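Local atomic coordinates of SusD-like protein BACOVA_02651 (Bacteroides ovatus, PDB entry 5E75), a protein that binds polysaccharide at the cell surface and probably captures xyloglucan before it is transported into the periplasm for degradation. Residues L133-Q138 / F155-N160; T427-L432 / E491-P496. All blocks are in the same frame, centred on the assembly; numbering follows the deposited sequence.

In the fold
Both contacts pair a helix with a chain segment that is mostly or partly loop, and in both a phenylalanine of the helix takes an aliphatic side chain over one ring face. They hold different elements. Interaction 1 packs the loop 133-136 on helix 151-168. Interaction 2 packs the end of helix 421-431 against the short, weakly bonded helix 490-493 and the loop after it. Their centres are about 22 Å apart. Interaction 1 is mostly buried, with the partly exposed Glu135 at its border. Interaction 2 is half buried, and there a guanidinium lies against a second aromatic ring. No hydrogen bond crosses either contact.

Interaction 1. Residues L133-Q138 / F155-N160; sequences LIEDNQ and FQFIIN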
loop_
_atom_site.group_PDB
_atom_site.type_symbol
_atom_site.label_atom_id
_atom_site.label_comp_id
_atom_site.label_asym_id
_atom_site.label_seq_id
_atom_site.Cartn_x
_atom_site.Cartn_y
_atom_site.Cartn_z
ATOM N N LEU A 133 -10.735 2.636 19.082
ATOM C CA LEU A 133 -10.738 4.036 18.663
ATOM C C LEU A 133 -10.320 4.933 19.819
ATOM O O LEU A 133 -10.826 4.791 20.939
ATOM C CB LEU A 133 -12.136 4.418 18.169
ATOM C CG LEU A 133 -12.578 3.671 16.899
ATOM C CD1 LEU A 133 -14.034 3.995 16.615
ATOM C CD2 LEU A 133 -11.692 4.040 15.712
ATOM N N ILE A 134 -9.356 5.813 19.551
ATOM C CA ILE A 134 -8.728 6.641 20.588
ATOM C C ILE A 134 -8.550 8.067 20.109
ATOM O O ILE A 134 -7.849 8.308 19.118
ATOM C CB ILE A 134 -7.297 6.161 20.940
ATOM C CG1 ILE A 134 -7.276 4.687 21.291
ATOM C CG2 ILE A 134 -6.738 7.007 22.114
ATOM C CD1 ILE A 134 -5.887 4.123 21.348
ATOM N N GLU A 135 -9.167 9.013 20.819
ATOM C CA GLU A 135 -8.921 10.434 20.589
ATOM C C GLU A 135 -8.154 11.092 21.738
ATOM O O GLU A 135 -7.599 12.169 21.553
ATOM C CB GLU A 135 -10.224 11.203 20.407
ATOM C CG GLU A 135 -11.028 10.828 19.196
ATOM C CD GLU A 135 -12.337 11.577 19.126
ATOM O OE1 GLU A 135 -12.323 12.793 18.824
ATOM O OE2 GLU A 135 -13.384 10.949 19.397
ATOM N N ASP A 136 -8.149 10.449 22.909
ATOM C CA ASP A 136 -7.523 11.005 24.117
ATOM C C ASP A 136 -6.454 10.037 24.599
ATOM O O ASP A 136 -6.761 9.006 25.195
ATOM C CB ASP A 136 -8.586 11.200 25.209
ATOM C CG ASP A 136 -8.045 11.888 26.455
ATOM O OD1 ASP A 136 -6.817 12.017 26.591
ATOM O OD2 ASP A 136 -8.869 12.313 27.293
ATOM N N ASN A 137 -5.200 10.376 24.341
ATOM C CA ASN A 137 -4.091 9.528 24.758
ATOM C C ASN A 137 -4.084 9.282 26.265
ATOM O O ASN A 137 -3.661 8.225 26.703
ATOM C CB ASN A 137 -2.748 10.132 24.372
ATOM C CG ASN A 137 -2.485 10.097 22.883
ATOM O OD1 ASN A 137 -3.133 9.359 22.134
ATOM N ND2 ASN A 137 -1.505 10.869 22.450
ATOM N N GLN A 138 -4.554 10.249 27.050
ATOM C CA GLN A 138 -4.523 10.105 28.503
ATOM C C GLN A 138 -5.452 9.004 28.981
ATOM O O GLN A 138 -5.157 8.330 29.969
ATOM C CB GLN A 138 -4.885 11.417 29.194
ATOM C CG GLN A 138 -4.776 11.343 30.734
ATOM C CD GLN A 138 -3.382 10.946 31.206
ATOM O OE1 GLN A 138 -3.205 10.141 32.136
ATOM N NE2 GLN A 138 -2.395 11.481 30.557
ATOM N N PHE A 155 -15.291 2.853 10.572
ATOM C CA PHE A 155 -15.587 3.581 9.347
ATOM C C PHE A 155 -16.029 5.018 9.618
ATOM O O PHE A 155 -15.561 5.946 8.966
ATOM C CB PHE A 155 -16.691 2.892 8.539
ATOM C CG PHE A 155 -16.209 1.902 7.503
ATOM C CD1 PHE A 155 -15.484 2.325 6.392
ATOM C CD2 PHE A 155 -16.549 0.570 7.593
ATOM C CE1 PHE A 155 -15.076 1.423 5.420
ATOM C CE2 PHE A 155 -16.145 -0.333 6.624
ATOM C CZ PHE A 155 -15.411 0.099 5.545
ATOM N N GLN A 156 -16.958 5.209 10.550
ATOM C CA GLN A 156 -17.450 6.553 10.815
ATOM C C GLN A 156 -16.346 7.459 11.367
ATOM O O GLN A 156 -16.272 8.633 11.014
ATOM C CB GLN A 156 -18.646 6.496 11.767
ATOM C CG GLN A 156 -19.299 7.847 12.002
ATOM C CD GLN A 156 -19.992 8.356 10.769
ATOM O OE1 GLN A 156 -20.838 7.669 10.192
ATOM N NE2 GLN A 156 -19.626 9.546 10.323
ATOM N N PHE A 157 -15.468 6.909 12.203
ATOM C CA PHE A 157 -14.370 7.670 12.796
ATOM C C PHE A 157 -13.424 8.146 11.687
ATOM O O PHE A 157 -12.992 9.298 11.658
ATOM C CB PHE A 157 -13.672 6.762 13.817
ATOM C CG PHE A 157 -12.642 7.444 14.663
ATOM C CD1 PHE A 157 -11.346 7.621 14.207
ATOM C CD2 PHE A 157 -12.962 7.877 15.936
ATOM C CE1 PHE A 157 -10.391 8.241 14.993
ATOM C CE2 PHE A 157 -12.021 8.493 16.731
ATOM C CZ PHE A 157 -10.727 8.679 16.264
ATOM N N ILE A 158 -13.098 7.239 10.772
ATOM C CA ILE A 158 -12.268 7.562 9.618
ATOM C C ILE A 158 -12.906 8.661 8.760
ATOM O O ILE A 158 -12.261 9.641 8.396
ATOM C CB ILE A 158 -12.048 6.296 8.762
ATOM C CG1 ILE A 158 -11.142 5.284 9.473
ATOM C CG2 ILE A 158 -11.452 6.626 7.408
ATOM C CD1 ILE A 158 -11.257 3.867 8.929
ATOM N N ILE A 159 -14.195 8.508 8.472
ATOM C CA ILE A 159 -14.924 9.505 7.687
ATOM C C ILE A 159 -14.908 10.889 8.362
ATOM O O ILE A 159 -14.675 11.922 7.709
ATOM C CB ILE A 159 -16.372 9.027 7.390
ATOM C CG1 ILE A 159 -16.358 7.875 6.380
ATOM C CG2 ILE A 159 -17.241 10.178 6.863
ATOM C CD1 ILE A 159 -17.660 7.083 6.340
ATOM N N ASN A 160 -15.122 10.916 9.668
ATOM C CA ASN A 160 -15.132 12.189 10.376
ATOM C C ASN A 160 -13.773 12.883 10.283
ATOM O O ASN A 160 -13.688 14.098 10.061
ATOM C CB ASN A 160 -15.498 11.995 11.851
ATOM C CG ASN A 160 -16.954 11.620 12.064
ATOM O OD1 ASN A 160 -17.773 11.642 11.135
ATOM N ND2 ASN A 160 -17.276 11.242 13.300
#
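Leu133 lies over one face of the Phe157 ring. Its CD2 is 3.7 Å from Phe157 CG, and this is a CH-pi contact offset from the ring centre toward the rim. Both methyls lie on the same side of the ring plane, with CD1 out beyond the rim, 4.0 Å from Phe157 CB. Phe157 CG stands anti to the backbone N (chi1 -172°), and this sends the ring out from its helix toward the loop.

Ile134 turns its side chain away and meets the ring through its backbone. Its O atom is 4.1 Å from Phe157 CZ. That oxygen accepts a hydrogen bond from Asn87.

Glu135 meets the edge of the ring at CE2 and CZ. Its CG lies near the ring plane, 3.5 Å from Phe157 CE2. The chain runs extended beyond CG (chi2 177°) and passes the ring in the opposite direction, with the carboxylate turned 80° to the ring plane. OE2 is held by Tyr515 and Asn518, near the end of the chain. Asp136 then caps the helix that follows: its OD1 accepts a bond from Gln138 N, 2.9 Å long and met from above the carboxylate plane.

The contact thus joins the loop between helices 103-125 and 137-142 to helix 151-168, in the N-terminal, mainly helical region of this SusD-family protein, a region of the TPR clan. Helix 103-125 shares the packing, as Tyr121 touches both Leu133 and Phe157. Helix 180-195 lies against Ile158 and Ile159 of the same helix 151-168, and helix 70-95 meets Ile134 and Asn137.

Interaction 2. Residues T427-L432 / E491-P496; sequences TWFRYL and EDIFLP
This contact lies in the SusD-family part of the chain, which belongs to the TPR clan. The C-terminal part of helix 421-431 packs there on the short, weakly bonded helix 490-493 and the loop after it. The first supplies Phe429 and Arg430, the second Ile493 and Phe494.

Ile493 sits on one face of the Phe429 ring. Its CG1 is 3.7 Å from the ring centroid and only 9° off the ring normal, a well-centred CH-pi contact. Its other branch, CG2, reaches Phe429 CD2 at 3.7 Å. Phe429 CG is anti to the backbone N (chi1 164°), which carries the ring out toward the weak helix. Leu437 of helix 433-441 touches both Phe429 and Ile493 and continues this apolar cluster.

Phe494 meets Phe429 at the edges of both rings, with Phe429 CE2 4.2 Å from Phe494 CE1. The same corner of the Phe494 ring serves Arg430. The arginine chain bends at chi2 and crosses the Phe494 side chain at about a right angle. Its NH2 forms a salt bridge with Glu151, which probably helps fix the rotation of the guanidinium. The backbone O of Phe494 hydrogen-bonds a Tris molecule, probably from the crystallisation liquor. The guanidinium is tilted 31° from the ring plane, and Phe494 CE1 lies over its centre, 3.4 Å from Arg430 CZ.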
loop_
_atom_site.group_PDB
_atom_site.type_symbol
_atom_site.label_atom_id
_atom_site.label_comp_id
_atom_site.label_asym_id
_atom_site.label_seq_id
_atom_site.Cartn_x
_atom_site.Cartn_y
_atom_site.Cartn_z
ATOM N N THR A 427 -11.130 -5.538 1.315
ATOM C CA THR A 427 -12.335 -4.794 0.963
ATOM C C THR A 427 -13.239 -5.610 0.031
ATOM O O THR A 427 -14.444 -5.707 0.246
ATOM C CB THR A 427 -11.993 -3.442 0.332
ATOM O OG1 THR A 427 -11.377 -2.621 1.322
ATOM C CG2 THR A 427 -13.231 -2.731 -0.179
ATOM N N TRP A 428 -12.658 -6.194 -1.010
ATOM C CA TRP A 428 -13.438 -7.015 -1.924
ATOM C C TRP A 428 -14.020 -8.251 -1.224
ATOM O O TRP A 428 -15.155 -8.641 -1.515
ATOM C CB TRP A 428 -12.602 -7.411 -3.158
ATOM C CG TRP A 428 -12.315 -6.281 -4.091
ATOM C CD1 TRP A 428 -13.172 -5.270 -4.481
ATOM C CD2 TRP A 428 -11.088 -6.040 -4.785
ATOM N NE1 TRP A 428 -12.538 -4.421 -5.359
ATOM C CE2 TRP A 428 -11.259 -4.871 -5.556
ATOM C CE3 TRP A 428 -9.851 -6.697 -4.816
ATOM C CZ2 TRP A 428 -10.237 -4.354 -6.345
ATOM C CZ3 TRP A 428 -8.839 -6.179 -5.580
ATOM C CH2 TRP A 428 -9.036 -5.014 -6.335
ATOM N N PHE A 429 -13.274 -8.861 -0.299
ATOM C CA PHE A 429 -13.758 -10.016 0.449
ATOM C C PHE A 429 -14.944 -9.666 1.336
ATOM O O PHE A 429 -15.868 -10.472 1.510
ATOM C CB PHE A 429 -12.621 -10.636 1.271
ATOM C CG PHE A 429 -13.100 -11.568 2.331
ATOM C CD1 PHE A 429 -13.516 -12.847 2.008
ATOM C CD2 PHE A 429 -13.193 -11.150 3.641
ATOM C CE1 PHE A 429 -14.004 -13.690 2.987
ATOM C CE2 PHE A 429 -13.675 -11.995 4.616
ATOM C CZ PHE A 429 -14.088 -13.259 4.294
ATOM N N ARG A 430 -14.940 -8.462 1.885
ATOM C CA ARG A 430 -16.061 -8.028 2.704
ATOM C C ARG A 430 -17.320 -7.762 1.882
ATOM O O ARG A 430 -18.431 -7.757 2.430
ATOM C CB ARG A 430 -15.666 -6.791 3.529
ATOM C CG ARG A 430 -15.155 -7.126 4.908
ATOM C CD ARG A 430 -16.329 -7.354 5.864
ATOM N NE ARG A 430 -15.899 -7.591 7.228
ATOM C CZ ARG A 430 -15.640 -8.780 7.752
ATOM N NH1 ARG A 430 -15.768 -9.885 7.025
ATOM N NH2 ARG A 430 -15.268 -8.866 9.022
ATOM N N TYR A 431 -17.136 -7.543 0.584
ATOM C CA TYR A 431 -18.224 -7.308 -0.371
ATOM C C TYR A 431 -18.756 -8.600 -1.016
ATOM O O TYR A 431 -19.964 -8.874 -0.979
ATOM C CB TYR A 431 -17.684 -6.332 -1.417
ATOM C CG TYR A 431 -18.444 -6.142 -2.716
ATOM C CD1 TYR A 431 -19.834 -6.149 -2.780
ATOM C CD2 TYR A 431 -17.745 -5.876 -3.878
ATOM C CE1 TYR A 431 -20.492 -5.951 -4.002
ATOM C CE2 TYR A 431 -18.385 -5.677 -5.085
ATOM C CZ TYR A 431 -19.749 -5.703 -5.137
ATOM O OH TYR A 431 -20.336 -5.490 -6.363
ATOM N N LEU A 432 -17.850 -9.392 -1.593
ATOM C CA LEU A 432 -18.184 -10.640 -2.291
ATOM C C LEU A 432 -17.305 -11.755 -1.731
ATOM O O LEU A 432 -16.344 -12.183 -2.358
ATOM C CB LEU A 432 -17.981 -10.466 -3.795
ATOM C CG LEU A 432 -18.883 -9.448 -4.492
ATOM C CD1 LEU A 432 -18.455 -9.248 -5.943
ATOM C CD2 LEU A 432 -20.356 -9.857 -4.433
ATOM N N GLU A 491 -12.618 -17.333 7.955
ATOM C CA GLU A 491 -11.945 -17.115 9.229
ATOM C C GLU A 491 -10.453 -16.804 9.072
ATOM O O GLU A 491 -9.831 -16.279 9.992
ATOM C CB GLU A 491 -12.105 -18.332 10.155
ATOM C CG GLU A 491 -13.524 -18.606 10.662
ATOM C CD GLU A 491 -14.522 -19.019 9.573
ATOM O OE1 GLU A 491 -14.145 -19.689 8.566
ATOM O OE2 GLU A 491 -15.711 -18.661 9.738
ATOM N N ASP A 492 -9.882 -17.098 7.909
ATOM C CA ASP A 492 -8.462 -16.866 7.671
ATOM C C ASP A 492 -8.107 -15.441 7.271
ATOM O O ASP A 492 -6.944 -15.042 7.362
ATOM C CB ASP A 492 -7.940 -17.804 6.576
ATOM C CG ASP A 492 -7.978 -19.263 6.988
ATOM O OD1 ASP A 492 -7.251 -19.626 7.931
ATOM O OD2 ASP A 492 -8.723 -20.056 6.357
ATOM N N ILE A 493 -9.090 -14.676 6.833
ATOM C CA ILE A 493 -8.780 -13.435 6.128
ATOM C C ILE A 493 -8.260 -12.338 7.051
ATOM O O ILE A 493 -7.182 -11.791 6.797
ATOM C CB ILE A 493 -9.977 -12.941 5.296
ATOM C CG1 ILE A 493 -10.440 -14.026 4.317
ATOM C CG2 ILE A 493 -9.626 -11.661 4.534
ATOM C CD1 ILE A 493 -9.345 -14.631 3.441
ATOM N N PHE A 494 -9.010 -12.022 8.100
ATOM C CA PHE A 494 -8.567 -11.042 9.079
ATOM C C PHE A 494 -7.557 -11.689 10.013
ATOM O O PHE A 494 -7.703 -12.849 10.411
ATOM C CB PHE A 494 -9.771 -10.461 9.813
ATOM C CG PHE A 494 -10.597 -9.532 8.958
ATOM C CD1 PHE A 494 -11.555 -9.999 8.068
ATOM C CD2 PHE A 494 -10.374 -8.173 9.027
ATOM C CE1 PHE A 494 -12.281 -9.112 7.293
ATOM C CE2 PHE A 494 -11.090 -7.295 8.282
ATOM C CZ PHE A 494 -12.045 -7.759 7.393
ATOM N N LEU A 495 -6.504 -10.946 10.334
ATOM C CA LEU A 495 -5.408 -11.449 11.150
ATOM C C LEU A 495 -5.734 -11.398 12.642
ATOM O O LEU A 495 -6.570 -10.626 13.067
ATOM C CB LEU A 495 -4.150 -10.638 10.839
ATOM C CG LEU A 495 -3.552 -11.039 9.478
ATOM C CD1 LEU A 495 -2.669 -9.970 8.837
ATOM C CD2 LEU A 495 -2.783 -12.339 9.617
ATOM N N PRO A 496 -5.085 -12.256 13.446
ATOM C CA PRO A 496 -5.329 -12.257 14.888
ATOM C C PRO A 496 -4.705 -11.038 15.552
ATOM O O PRO A 496 -3.748 -10.461 15.030
ATOM C CB PRO A 496 -4.648 -13.543 15.361
ATOM C CG PRO A 496 -3.615 -13.824 14.356
ATOM C CD PRO A 496 -4.110 -13.276 13.040
#